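Local coordinates for thiaminase-I (Naegleria gruberi, PDB 4HCW), which belongs to the thiaminase I-like family, whose members share the two-lobed alpha/beta fold of the periplasmic binding proteins, at residues K7-G12 / L62-S67; S70-Y75 / D340-E345; G80-L85 / V264-S269; S88-V93 / G109-F114. All blocks are in the same frame, centred on the assembly; numbering follows the deposited sequence.

Contact 1 of 4, residues K7-G12 / L62-S67; sequences KTLTVG and LPDVFS
The carboxylate of Asp64 meets the backbone of Thr10 on its anti side: Thr10 N gives Asp64 OD2 a straight bond of 3.1 Å from 19° out of the carboxylate plane. Lys275 forms a salt bridge with the same oxygen. The other flat group, the Phe66 ring, takes the methyl CD2 of Leu62 over the centre of one face and Pro63 O in plane at its edge.

These residues sit where two parallel neighbours, strands 8-13 and 65-69, begin to pair. With 44-50 on the other side of 8-13, the strand order is consistent with the N-terminal lobe of a type II periplasmic binding protein. Pairing proper runs from Val65 N to Thr10 O (3.1 Å), through Gly12 N to Val65 O (2.7 Å), to Ser67 N and Gly12 O (2.7 Å), while Ser67 OG turns to Gln116.

Val11 and Val65 stand side by side on one face of the sheet, pointing the same way, with Val11 CG2 3.6 Å from Val65 CG1. Leu9 joins them on this face and rests its CD1 against Asp64 CB, and helix 275-288 covers the group through Val278, Val282 and Ile283.

Thr10 links backbone and side chain of the incoming loop. Its OG1 is held between its own backbone N and carbonyl carbon (chi1 56°), where it accepts the N-H of Asp64 at 3.0 Å and gives a weak bond to Asp64 OD2, also 3.0 Å.

Contact 2 of 4, residues S70-Y75 / D340-E345; sequences SIFLPY and DFANKE
Phe72 and Ala342 each occupy an N-cap position, so two helix starts face one another here, with the Phe72 and Ala342 CA atoms 5.9 Å apart. The backbones draw nearer at Tyr75 and Asp340, whose CA atoms are 4.9 Å apart. At the start of helix 343-353, Ala342 N donates to Glu345 OE2 (3.2 Å), from above the carboxylate plane. This is the side-chain-to-backbone half of a capping box; alanine cannot supply the reciprocal bond, and Asp56 accepts the N-H groups of Asn343 and Lys344.

Side chains join the two starts mainly through van der Waals contact. The Ala342 methyl points over one face of the Phe72 ring, a CH-pi contact with CB 4.2 Å from the centroid and 14° off the normal; Ile71 CG2 covers the opposite face. The same methyl also reaches Tyr75, its CB 3.6 Å from Tyr75 CE2, so it packs against both rings. Tyr75 lays a face of its ring over the peptide carbon of Phe341, and its CB lies 3.4 Å from Phe341 O; swinging CG anti to the backbone nitrogen (chi1 162°) puts the ring there. Asn343 crosses Phe72 at about a right angle, amide and ring planes 73° apart, and its ND2 is held by Cys53 O.

Around this junction, Leu59 of helix 56-60 packs on Ala342 and Asn343, Phe162 of helix 158-169 meets Phe341, and Cys338, at the end of strand 335-338, touches Ile71 and Phe72. The C-terminal helix thus starts beside the short helix 73-77 that follows strand 65-69.

Contact 3 of 4, residues G80-L85 / V264-S269; sequences GGVKSL and VLALNS
Three hydrogen bonds tie the loop 80-85 to the end of strand 260-267 and the turn beyond it. The straightest runs from Lys83 N to Leu267 O (3.0 Å, 174° at the hydrogen), with the donor nearly in line with the carbonyl bond. Ser269 supplies the other two. Its backbone N reaches Gly81 O at 3.1 Å from well above the carbonyl plane, and its hydroxyl OG donates to Gly80 O at 2.6 Å, 20° off that carbonyl's plane. The hydroxyl gets there because OG sits between the backbone N and carbonyl carbon of its own residue (chi1 61°). A CA-H...O contact from Asn268 CA to Gly81 O, 3.3 Å, gives that oxygen a second partner. The chain of Lys83 bends twice before its amine makes a weak hydrogen bond with Leu271 O.

Backbone pairing amounts to a single bridge, Val82 with Asn268. The loop joins helix 73-77 to helix 87-94, and Gly80, with positive phi, is where it leaves the first of them. The loop passes the C-terminal end of strand 260-267, an inner strand of the mixed sheet with 65-69 and 110-125 for neighbours. Asn268 opens an Asx turn, its OD1 accepting from Asn270 N.

Apolar contacts fill in the rest. Val82 CG2 meets the Ala266 methyl CB at 3.8 Å, and Leu85 CD2 rests 3.7 Å from Leu267 CD1, the two leucines at a slant to each other. Lys83 lays its CB against Ser269 CA (3.7 Å).

Contact 4 of 4, residues S88-V93 / G109-F114; sequences SLVRGV and GSVYGF
Phe114 turns the edge of its ring to helix 87-94, and the CE2 corner carries most of the contact. That carbon lies 3.7 Å from Val90 CA, which is near the ring plane, and 3.7 Å from Val90 CG2. The carbonyl oxygen of Leu89 also sits in the plane, 3.9 Å from Phe114 CE2. Leu89 CG comes within 4.4 Å of Phe114 CZ, a looser apolar touch. With CG placed beside its own backbone N (chi1 -48°), Phe114 swings its ring across to the helix although its CB does not head that way.

Val90 serves two partners. CG2, anti to the carbonyl carbon, sits between the ring and Val111, whose CG1 is 4.0 Å from it, while CG1 of Val90 lies 3.9 Å from Phe114 CD2.

These residues pack helix 87-94 against the beginning of strand 110-125, a long member of the central mixed sheet in this periplasmic-binding-protein-like fold. Short strand 106-107 pairs with the same strand. At the backbone angles of Gly113 (phi 169°, psi 167°) a CB would be jammed against the carbonyl O of Tyr112, and Gly113 O lies 4.3 Å from Val90 CG2. Helix 275-288 meets both partners: Ile283 packs on Phe114, and Gln276 on Leu89.

Contacts 1, 3 and 4 follow one another across the mixed sheet. Contact 3 is the middle one, its centre about 11 Å from those of contacts 1 and 4. Probable hydrogen bonds join them: Asp64 O to Asn268 N (2.6 Å) and Phe66 N to Ala266 O (2.8 Å) on one side, Leu265 O to Phe114 N (2.6 Å) on the other, while Leu85 N to Val111 O (2.7 Å) ties the loop to strand 110-125. Contacts 1 and 4 do not touch. Contact 2 stands apart, its centre about 15 Å from that of contact 3; the two meet at Ser70 CB and Val264 CG2. Because 340-345 comes late, contact 2 spans contacts 3 and 4 in sequence.

Contact 1 of 4, residues K7-G12 / L62-S67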
loop_
_atom_site.group_PDB
_atom_site.type_symbol
_atom_site.label_atom_id
_atom_site.label_comp_id
_atom_site.label_asym_id
_atom_site.label_seq_id
_atom_site.Cartn_x
_atom_site.Cartn_y
_atom_site.Cartn_z
ATOM N N LYS A 7 7.170 -21.827 -24.661
ATOM C CA LYS A 7 7.841 -20.686 -24.052
ATOM C C LYS A 7 6.833 -19.634 -23.596
ATOM O O LYS A 7 6.537 -18.683 -24.321
ATOM N N THR A 8 6.304 -19.818 -22.390
ATOM C CA THR A 8 5.315 -18.904 -21.832
ATOM C C THR A 8 5.828 -18.252 -20.553
ATOM O O THR A 8 6.719 -18.781 -19.891
ATOM C CB THR A 8 3.989 -19.627 -21.525
ATOM O OG1 THR A 8 4.177 -20.533 -20.430
ATOM C CG2 THR A 8 3.503 -20.398 -22.743
ATOM N N LEU A 9 5.258 -17.102 -20.208
ATOM C CA LEU A 9 5.663 -16.371 -19.010
ATOM C C LEU A 9 4.474 -16.122 -18.087
ATOM O O LEU A 9 3.504 -15.469 -18.473
ATOM C CB LEU A 9 6.311 -15.038 -19.392
ATOM C CG LEU A 9 6.894 -14.200 -18.252
ATOM C CD1 LEU A 9 8.142 -14.858 -17.688
ATOM C CD2 LEU A 9 7.195 -12.785 -18.719
ATOM N N THR A 10 4.552 -16.644 -16.867
ATOM C CA THR A 10 3.488 -16.455 -15.885
ATOM C C THR A 10 3.705 -15.183 -15.070
ATOM O O THR A 10 4.763 -14.993 -14.468
ATOM C CB THR A 10 3.370 -17.660 -14.930
ATOM O OG1 THR A 10 4.634 -17.902 -14.300
ATOM C CG2 THR A 10 2.940 -18.904 -15.692
ATOM N N VAL A 11 2.698 -14.317 -15.056
ATOM C CA VAL A 11 2.778 -13.061 -14.317
ATOM C C VAL A 11 1.722 -12.991 -13.219
ATOM O O VAL A 11 0.527 -13.127 -13.486
ATOM C CB VAL A 11 2.616 -11.845 -15.248
ATOM C CG1 VAL A 11 2.712 -10.552 -14.452
ATOM C CG2 VAL A 11 3.663 -11.877 -16.348
ATOM N N GLY A 12 2.170 -12.779 -11.986
ATOM C CA GLY A 12 1.268 -12.656 -10.857
ATOM C C GLY A 12 1.001 -11.206 -10.495
ATOM O O GLY A 12 1.832 -10.551 -9.867
ATOM N N LEU A 62 5.890 -19.382 -5.943
ATOM C CA LEU A 62 5.987 -18.147 -6.710
ATOM C C LEU A 62 5.971 -18.407 -8.214
ATOM O O LEU A 62 6.560 -19.378 -8.686
ATOM C CB LEU A 62 7.263 -17.390 -6.332
ATOM C CG LEU A 62 7.411 -16.984 -4.865
ATOM C CD1 LEU A 62 8.816 -16.473 -4.588
ATOM C CD2 LEU A 62 6.376 -15.933 -4.492
ATOM N N PRO A 63 5.287 -17.534 -8.970
ATOM C CA PRO A 63 5.285 -17.588 -10.437
ATOM C C PRO A 63 6.608 -17.077 -11.002
ATOM O O PRO A 63 7.535 -16.811 -10.237
ATOM C CB PRO A 63 4.149 -16.630 -10.823
ATOM C CG PRO A 63 3.355 -16.421 -9.566
ATOM C CD PRO A 63 4.347 -16.525 -8.459
ATOM N N ASP A 64 6.690 -16.944 -12.323
ATOM C CA ASP A 64 7.890 -16.417 -12.967
ATOM C C ASP A 64 8.160 -14.989 -12.513
ATOM O O ASP A 64 9.266 -14.655 -12.089
ATOM C CB ASP A 64 7.749 -16.462 -14.490
ATOM C CG ASP A 64 7.796 -17.872 -15.041
ATOM O OD1 ASP A 64 8.544 -18.704 -14.483
ATOM O OD2 ASP A 64 7.088 -18.149 -16.031
ATOM N N VAL A 65 7.135 -14.149 -12.609
ATOM C CA VAL A 65 7.211 -12.775 -12.132
ATOM C C VAL A 65 5.933 -12.432 -11.373
ATOM O O VAL A 65 4.829 -12.675 -11.859
ATOM C CB VAL A 65 7.445 -11.783 -13.293
ATOM C CG1 VAL A 65 6.757 -12.271 -14.556
ATOM C CG2 VAL A 65 6.978 -10.382 -12.916
ATOM N N PHE A 66 6.090 -11.883 -10.174
ATOM C CA PHE A 66 4.955 -11.633 -9.294
ATOM C C PHE A 66 5.027 -10.259 -8.635
ATOM O O PHE A 66 6.108 -9.696 -8.460
ATOM C CB PHE A 66 4.880 -12.717 -8.217
ATOM C CG PHE A 66 6.165 -12.906 -7.460
ATOM C CD1 PHE A 66 6.441 -12.146 -6.335
ATOM C CD2 PHE A 66 7.100 -13.841 -7.875
ATOM C CE1 PHE A 66 7.622 -12.314 -5.640
ATOM C CE2 PHE A 66 8.283 -14.014 -7.184
ATOM C CZ PHE A 66 8.544 -13.249 -6.064
ATOM N N SER A 67 3.864 -9.727 -8.271
ATOM C CA SER A 67 3.793 -8.479 -7.526
ATOM C C SER A 67 3.404 -8.766 -6.082
ATOM O O SER A 67 2.347 -9.339 -5.818
ATOM C CB SER A 67 2.784 -7.523 -8.163
ATOM O OG SER A 67 2.741 -6.290 -7.466
#

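Contact 2 of 4, residues S70-Y75 / D340-E345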
loop_
_atom_site.group_PDB
_atom_site.type_symbol
_atom_site.label_atom_id
_atom_site.label_comp_id
_atom_site.label_asym_id
_atom_site.label_seq_id
_atom_site.Cartn_x
_atom_site.Cartn_y
_atom_site.Cartn_z
ATOM N N SER A 70 5.767 -5.254 -0.046
ATOM C CA SER A 70 7.130 -5.254 0.473
ATOM C C SER A 70 7.174 -5.606 1.960
ATOM O O SER A 70 8.249 -5.785 2.531
ATOM C CB SER A 70 7.801 -3.902 0.223
ATOM O OG SER A 70 7.038 -2.844 0.774
ATOM N N ILE A 71 6.000 -5.711 2.577
ATOM C CA ILE A 71 5.905 -6.070 3.989
ATOM C C ILE A 71 6.347 -7.516 4.216
ATOM O O ILE A 71 6.732 -7.890 5.323
ATOM C CB ILE A 71 4.469 -5.861 4.533
ATOM C CG1 ILE A 71 4.467 -5.822 6.064
ATOM C CG2 ILE A 71 3.522 -6.933 4.005
ATOM C CD1 ILE A 71 3.107 -5.545 6.662
ATOM N N PHE A 72 6.301 -8.319 3.158
ATOM C CA PHE A 72 6.704 -9.717 3.242
ATOM C C PHE A 72 7.931 -9.983 2.381
ATOM O O PHE A 72 8.307 -11.133 2.163
ATOM C CB PHE A 72 5.558 -10.631 2.805
ATOM C CG PHE A 72 4.349 -10.551 3.689
ATOM C CD1 PHE A 72 4.483 -10.342 5.052
ATOM C CD2 PHE A 72 3.078 -10.678 3.157
ATOM C CE1 PHE A 72 3.371 -10.266 5.868
ATOM C CE2 PHE A 72 1.962 -10.603 3.967
ATOM C CZ PHE A 72 2.109 -10.397 5.324
ATOM N N LEU A 73 8.552 -8.913 1.896
ATOM C CA LEU A 73 9.706 -9.038 1.007
ATOM C C LEU A 73 10.934 -9.716 1.637
ATOM O O LEU A 73 11.468 -10.659 1.054
ATOM C CB LEU A 73 10.074 -7.686 0.377
ATOM C CG LEU A 73 11.138 -7.733 -0.721
ATOM C CD1 LEU A 73 10.683 -8.625 -1.869
ATOM C CD2 LEU A 73 11.458 -6.332 -1.221
ATOM N N PRO A 74 11.388 -9.251 2.821
ATOM C CA PRO A 74 12.563 -9.912 3.408
ATOM C C PRO A 74 12.313 -11.382 3.739
ATOM O O PRO A 74 13.213 -12.206 3.573
ATOM C CB PRO A 74 12.809 -9.116 4.693
ATOM C CG PRO A 74 12.182 -7.792 4.444
ATOM C CD PRO A 74 10.964 -8.094 3.632
ATOM N N TYR A 75 11.108 -11.702 4.202
ATOM C CA TYR A 75 10.737 -13.089 4.461
ATOM C C TYR A 75 10.703 -13.882 3.161
ATOM O O TYR A 75 11.022 -15.071 3.136
ATOM C CB TYR A 75 9.378 -13.168 5.163
ATOM C CG TYR A 75 8.727 -14.534 5.085
ATOM C CD1 TYR A 75 9.151 -15.577 5.899
ATOM C CD2 TYR A 75 7.684 -14.778 4.198
ATOM C CE1 TYR A 75 8.558 -16.826 5.828
ATOM C CE2 TYR A 75 7.085 -16.022 4.121
ATOM C CZ TYR A 75 7.525 -17.042 4.938
ATOM O OH TYR A 75 6.927 -18.282 4.862
ATOM N N ASP A 340 11.241 -12.740 9.237
ATOM C CA ASP A 340 11.120 -14.195 9.233
ATOM C C ASP A 340 9.690 -14.706 9.402
ATOM O O ASP A 340 9.477 -15.810 9.903
ATOM C CB ASP A 340 12.023 -14.808 10.311
ATOM C CG ASP A 340 11.839 -14.154 11.671
ATOM O OD1 ASP A 340 10.792 -13.514 11.897
ATOM O OD2 ASP A 340 12.748 -14.287 12.518
ATOM N N PHE A 341 8.712 -13.908 8.983
ATOM C CA PHE A 341 7.314 -14.314 9.096
ATOM C C PHE A 341 6.425 -13.633 8.062
ATOM O O PHE A 341 6.833 -12.670 7.414
ATOM C CB PHE A 341 6.783 -14.059 10.513
ATOM C CG PHE A 341 6.697 -12.603 10.882
ATOM C CD1 PHE A 341 7.818 -11.915 11.319
ATOM C CD2 PHE A 341 5.491 -11.926 10.808
ATOM C CE1 PHE A 341 7.738 -10.578 11.664
ATOM C CE2 PHE A 341 5.404 -10.591 11.153
ATOM C CZ PHE A 341 6.530 -9.916 11.581
ATOM N N ALA A 342 5.205 -14.141 7.913
ATOM C CA ALA A 342 4.264 -13.587 6.949
ATOM C C ALA A 342 2.847 -13.482 7.509
ATOM O O ALA A 342 2.643 -12.978 8.613
ATOM C CB ALA A 342 4.275 -14.404 5.667
ATOM N N ASN A 343 1.877 -13.969 6.743
ATOM C CA ASN A 343 0.463 -13.755 7.050
ATOM C C ASN A 343 -0.065 -14.465 8.296
ATOM O O ASN A 343 -0.915 -13.926 9.004
ATOM C CB ASN A 343 -0.403 -14.100 5.837
ATOM C CG ASN A 343 -0.182 -13.150 4.677
ATOM O OD1 ASN A 343 -0.731 -12.049 4.653
ATOM N ND2 ASN A 343 0.626 -13.571 3.711
ATOM N N LYS A 344 0.432 -15.670 8.558
ATOM C CA LYS A 344 -0.028 -16.441 9.708
ATOM C C LYS A 344 0.288 -15.729 11.021
ATOM O O LYS A 344 -0.558 -15.645 11.911
ATOM C CB LYS A 344 0.589 -17.842 9.706
ATOM C CG LYS A 344 0.074 -18.747 10.816
ATOM C CD LYS A 344 0.720 -20.122 10.763
ATOM N N GLU A 345 1.505 -15.208 11.132
ATOM C CA GLU A 345 1.930 -14.521 12.346
ATOM C C GLU A 345 1.236 -13.171 12.509
ATOM O O GLU A 345 0.946 -12.749 13.628
ATOM C CB GLU A 345 3.451 -14.350 12.373
ATOM C CG GLU A 345 4.229 -15.643 12.581
ATOM C CD GLU A 345 4.277 -16.513 11.338
ATOM O OE1 GLU A 345 4.603 -17.712 11.462
ATOM O OE2 GLU A 345 3.991 -15.997 10.236
#

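Contact 3 of 4, residues G80-L85 / V264-S269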
loop_
_atom_site.group_PDB
_atom_site.type_symbol
_atom_site.label_atom_id
_atom_site.label_comp_id
_atom_site.label_asym_id
_atom_site.label_seq_id
_atom_site.Cartn_x
_atom_site.Cartn_y
_atom_site.Cartn_z
ATOM N N GLY A 80 14.631 -17.615 -0.828
ATOM C CA GLY A 80 15.432 -17.732 -2.034
ATOM C C GLY A 80 14.660 -17.635 -3.337
ATOM O O GLY A 80 15.256 -17.527 -4.406
ATOM N N GLY A 81 13.333 -17.658 -3.248
ATOM C CA GLY A 81 12.486 -17.680 -4.429
ATOM C C GLY A 81 12.481 -16.415 -5.270
ATOM O O GLY A 81 11.839 -16.370 -6.318
ATOM N N VAL A 82 13.191 -15.385 -4.818
ATOM C CA VAL A 82 13.250 -14.123 -5.551
ATOM C C VAL A 82 14.675 -13.795 -6.004
ATOM O O VAL A 82 15.630 -13.930 -5.237
ATOM C CB VAL A 82 12.657 -12.957 -4.721
ATOM C CG1 VAL A 82 13.308 -12.890 -3.353
ATOM C CG2 VAL A 82 12.802 -11.631 -5.460
ATOM N N LYS A 83 14.809 -13.376 -7.259
ATOM C CA LYS A 83 16.114 -13.079 -7.843
ATOM C C LYS A 83 16.608 -11.673 -7.511
ATOM O O LYS A 83 15.857 -10.701 -7.599
ATOM C CB LYS A 83 16.070 -13.271 -9.363
ATOM C CG LYS A 83 17.288 -12.731 -10.097
ATOM C CD LYS A 83 17.956 -13.802 -10.940
ATOM C CE LYS A 83 17.022 -14.321 -12.019
ATOM N NZ LYS A 83 17.687 -15.339 -12.879
ATOM N N SER A 84 17.877 -11.575 -7.129
ATOM C CA SER A 84 18.515 -10.284 -6.898
ATOM C C SER A 84 18.740 -9.569 -8.227
ATOM O O SER A 84 19.116 -10.193 -9.220
ATOM C CB SER A 84 19.843 -10.466 -6.161
ATOM O OG SER A 84 20.690 -11.371 -6.848
ATOM N N LEU A 85 18.512 -8.261 -8.243
ATOM C CA LEU A 85 18.580 -7.493 -9.480
ATOM C C LEU A 85 19.617 -6.377 -9.413
ATOM O O LEU A 85 19.924 -5.865 -8.336
ATOM C CB LEU A 85 17.205 -6.907 -9.808
ATOM C CG LEU A 85 16.039 -7.897 -9.785
ATOM C CD1 LEU A 85 14.724 -7.188 -10.055
ATOM C CD2 LEU A 85 16.264 -9.019 -10.788
ATOM N N VAL A 264 5.671 -4.443 -4.951
ATOM C CA VAL A 264 6.888 -4.599 -5.738
ATOM C C VAL A 264 6.818 -5.765 -6.724
ATOM O O VAL A 264 6.493 -6.892 -6.350
ATOM C CB VAL A 264 8.117 -4.779 -4.820
ATOM C CG1 VAL A 264 9.341 -5.158 -5.631
ATOM C CG2 VAL A 264 8.371 -3.510 -4.020
ATOM N N LEU A 265 7.120 -5.476 -7.986
ATOM C CA LEU A 265 7.230 -6.506 -9.013
ATOM C C LEU A 265 8.592 -7.183 -8.933
ATOM O O LEU A 265 9.627 -6.528 -9.049
ATOM C CB LEU A 265 7.038 -5.899 -10.403
ATOM C CG LEU A 265 5.606 -5.572 -10.827
ATOM C CD1 LEU A 265 5.605 -4.649 -12.034
ATOM C CD2 LEU A 265 4.845 -6.850 -11.131
ATOM N N ALA A 266 8.589 -8.496 -8.733
ATOM C CA ALA A 266 9.831 -9.253 -8.639
ATOM C C ALA A 266 9.765 -10.510 -9.496
ATOM O O ALA A 266 8.681 -10.996 -9.817
ATOM C CB ALA A 266 10.127 -9.610 -7.192
ATOM N N LEU A 267 10.930 -11.034 -9.863
ATOM C CA LEU A 267 10.996 -12.245 -10.671
ATOM C C LEU A 267 11.543 -13.421 -9.871
ATOM O O LEU A 267 12.351 -13.242 -8.960
ATOM C CB LEU A 267 11.847 -12.023 -11.925
ATOM C CG LEU A 267 12.751 -10.792 -11.994
ATOM C CD1 LEU A 267 13.967 -11.083 -12.855
ATOM C CD2 LEU A 267 11.985 -9.605 -12.554
ATOM N N ASN A 268 11.093 -14.622 -10.218
ATOM C CA ASN A 268 11.560 -15.834 -9.561
ATOM C C ASN A 268 13.050 -16.040 -9.807
ATOM O O ASN A 268 13.567 -15.701 -10.871
ATOM C CB ASN A 268 10.762 -17.045 -10.046
ATOM C CG ASN A 268 10.842 -18.219 -9.089
ATOM O OD1 ASN A 268 11.892 -18.495 -8.510
ATOM N ND2 ASN A 268 9.725 -18.919 -8.918
ATOM N N SER A 269 13.738 -16.592 -8.814
ATOM C CA SER A 269 15.179 -16.786 -8.903
ATOM C C SER A 269 15.546 -17.943 -9.824
ATOM O O SER A 269 16.680 -18.036 -10.289
ATOM C CB SER A 269 15.775 -17.013 -7.514
ATOM O OG SER A 269 15.228 -18.175 -6.913
#

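Contact 4 of 4, residues S88-V93 / G109-F114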
loop_
_atom_site.group_PDB
_atom_site.type_symbol
_atom_site.label_atom_id
_atom_site.label_comp_id
_atom_site.label_asym_id
_atom_site.label_seq_id
_atom_site.Cartn_x
_atom_site.Cartn_y
_atom_site.Cartn_z
ATOM N N SER A 88 21.210 -0.791 -11.902
ATOM C CA SER A 88 21.052 -0.154 -13.204
ATOM C C SER A 88 19.849 -0.699 -13.969
ATOM O O SER A 88 19.204 0.027 -14.726
ATOM C CB SER A 88 22.323 -0.327 -14.037
ATOM O OG SER A 88 22.639 -1.698 -14.206
ATOM N N LEU A 89 19.552 -1.979 -13.767
ATOM C CA LEU A 89 18.438 -2.627 -14.451
ATOM C C LEU A 89 17.100 -2.036 -14.013
ATOM O O LEU A 89 16.188 -1.871 -14.822
ATOM C CB LEU A 89 18.456 -4.136 -14.197
ATOM C CG LEU A 89 17.422 -4.975 -14.953
ATOM C CD1 LEU A 89 17.629 -4.855 -16.455
ATOM C CD2 LEU A 89 17.484 -6.432 -14.516
ATOM N N VAL A 90 16.995 -1.716 -12.727
ATOM C CA VAL A 90 15.773 -1.149 -12.170
ATOM C C VAL A 90 15.625 0.325 -12.537
ATOM O O VAL A 90 14.544 0.775 -12.922
ATOM C CB VAL A 90 15.733 -1.301 -10.635
ATOM C CG1 VAL A 90 14.477 -0.660 -10.066
ATOM C CG2 VAL A 90 15.813 -2.768 -10.245
ATOM N N ARG A 91 16.721 1.071 -12.420
ATOM C CA ARG A 91 16.723 2.498 -12.725
ATOM C C ARG A 91 16.430 2.771 -14.199
ATOM O O ARG A 91 15.902 3.826 -14.550
ATOM C CB ARG A 91 18.062 3.128 -12.334
ATOM C CG ARG A 91 18.300 3.210 -10.834
ATOM C CD ARG A 91 17.369 4.218 -10.179
ATOM N NE ARG A 91 17.605 4.328 -8.743
ATOM C CZ ARG A 91 17.001 5.208 -7.951
ATOM N NH1 ARG A 91 17.278 5.236 -6.654
ATOM N NH2 ARG A 91 16.122 6.063 -8.455
ATOM N N GLY A 92 16.775 1.815 -15.056
ATOM C CA GLY A 92 16.545 1.951 -16.483
ATOM C C GLY A 92 15.113 1.645 -16.879
ATOM O O GLY A 92 14.734 1.801 -18.041
ATOM N N VAL A 93 14.316 1.209 -15.909
ATOM C CA VAL A 93 12.920 0.865 -16.152
ATOM C C VAL A 93 11.975 1.787 -15.390
ATOM O O VAL A 93 11.068 2.383 -15.970
ATOM C CB VAL A 93 12.625 -0.594 -15.750
ATOM C CG1 VAL A 93 11.129 -0.861 -15.764
ATOM C CG2 VAL A 93 13.357 -1.557 -16.670
ATOM N N GLY A 109 21.038 -4.556 1.294
ATOM C CA GLY A 109 21.871 -3.881 0.316
ATOM C C GLY A 109 21.429 -4.113 -1.116
ATOM O O GLY A 109 21.272 -3.167 -1.887
ATOM N N SER A 110 21.227 -5.378 -1.471
ATOM C CA SER A 110 20.837 -5.741 -2.830
ATOM C C SER A 110 19.389 -5.362 -3.126
ATOM O O SER A 110 18.582 -5.190 -2.213
ATOM C CB SER A 110 21.041 -7.240 -3.060
ATOM O OG SER A 110 22.388 -7.614 -2.831
ATOM N N VAL A 111 19.070 -5.234 -4.411
ATOM C CA VAL A 111 17.714 -4.923 -4.846
ATOM C C VAL A 111 17.015 -6.205 -5.290
ATOM O O VAL A 111 17.619 -7.046 -5.955
ATOM C CB VAL A 111 17.718 -3.906 -6.005
ATOM C CG1 VAL A 111 16.297 -3.527 -6.394
ATOM C CG2 VAL A 111 18.511 -2.668 -5.615
ATOM N N TYR A 112 15.746 -6.356 -4.920
ATOM C CA TYR A 112 15.021 -7.590 -5.209
ATOM C C TYR A 112 13.700 -7.392 -5.951
ATOM O O TYR A 112 12.848 -8.280 -5.947
ATOM C CB TYR A 112 14.783 -8.383 -3.921
ATOM C CG TYR A 112 16.023 -9.059 -3.384
ATOM C CD1 TYR A 112 16.916 -8.372 -2.572
ATOM C CD2 TYR A 112 16.301 -10.385 -3.690
ATOM C CE1 TYR A 112 18.052 -8.987 -2.081
ATOM C CE2 TYR A 112 17.435 -11.008 -3.203
ATOM C CZ TYR A 112 18.307 -10.305 -2.400
ATOM O OH TYR A 112 19.437 -10.921 -1.912
ATOM N N GLY A 113 13.526 -6.240 -6.590
ATOM C CA GLY A 113 12.328 -6.017 -7.377
ATOM C C GLY A 113 12.077 -4.599 -7.853
ATOM O O GLY A 113 12.708 -3.648 -7.391
ATOM N N PHE A 114 11.140 -4.469 -8.788
ATOM C CA PHE A 114 10.750 -3.175 -9.331
ATOM C C PHE A 114 9.497 -2.675 -8.625
ATOM O O PHE A 114 8.446 -3.310 -8.701
ATOM C CB PHE A 114 10.464 -3.283 -10.831
ATOM C CG PHE A 114 11.524 -4.013 -11.606
ATOM C CD1 PHE A 114 11.448 -5.384 -11.786
ATOM C CD2 PHE A 114 12.589 -3.327 -12.164
ATOM C CE1 PHE A 114 12.417 -6.058 -12.502
ATOM C CE2 PHE A 114 13.562 -3.997 -12.883
ATOM C CZ PHE A 114 13.475 -5.365 -13.050
#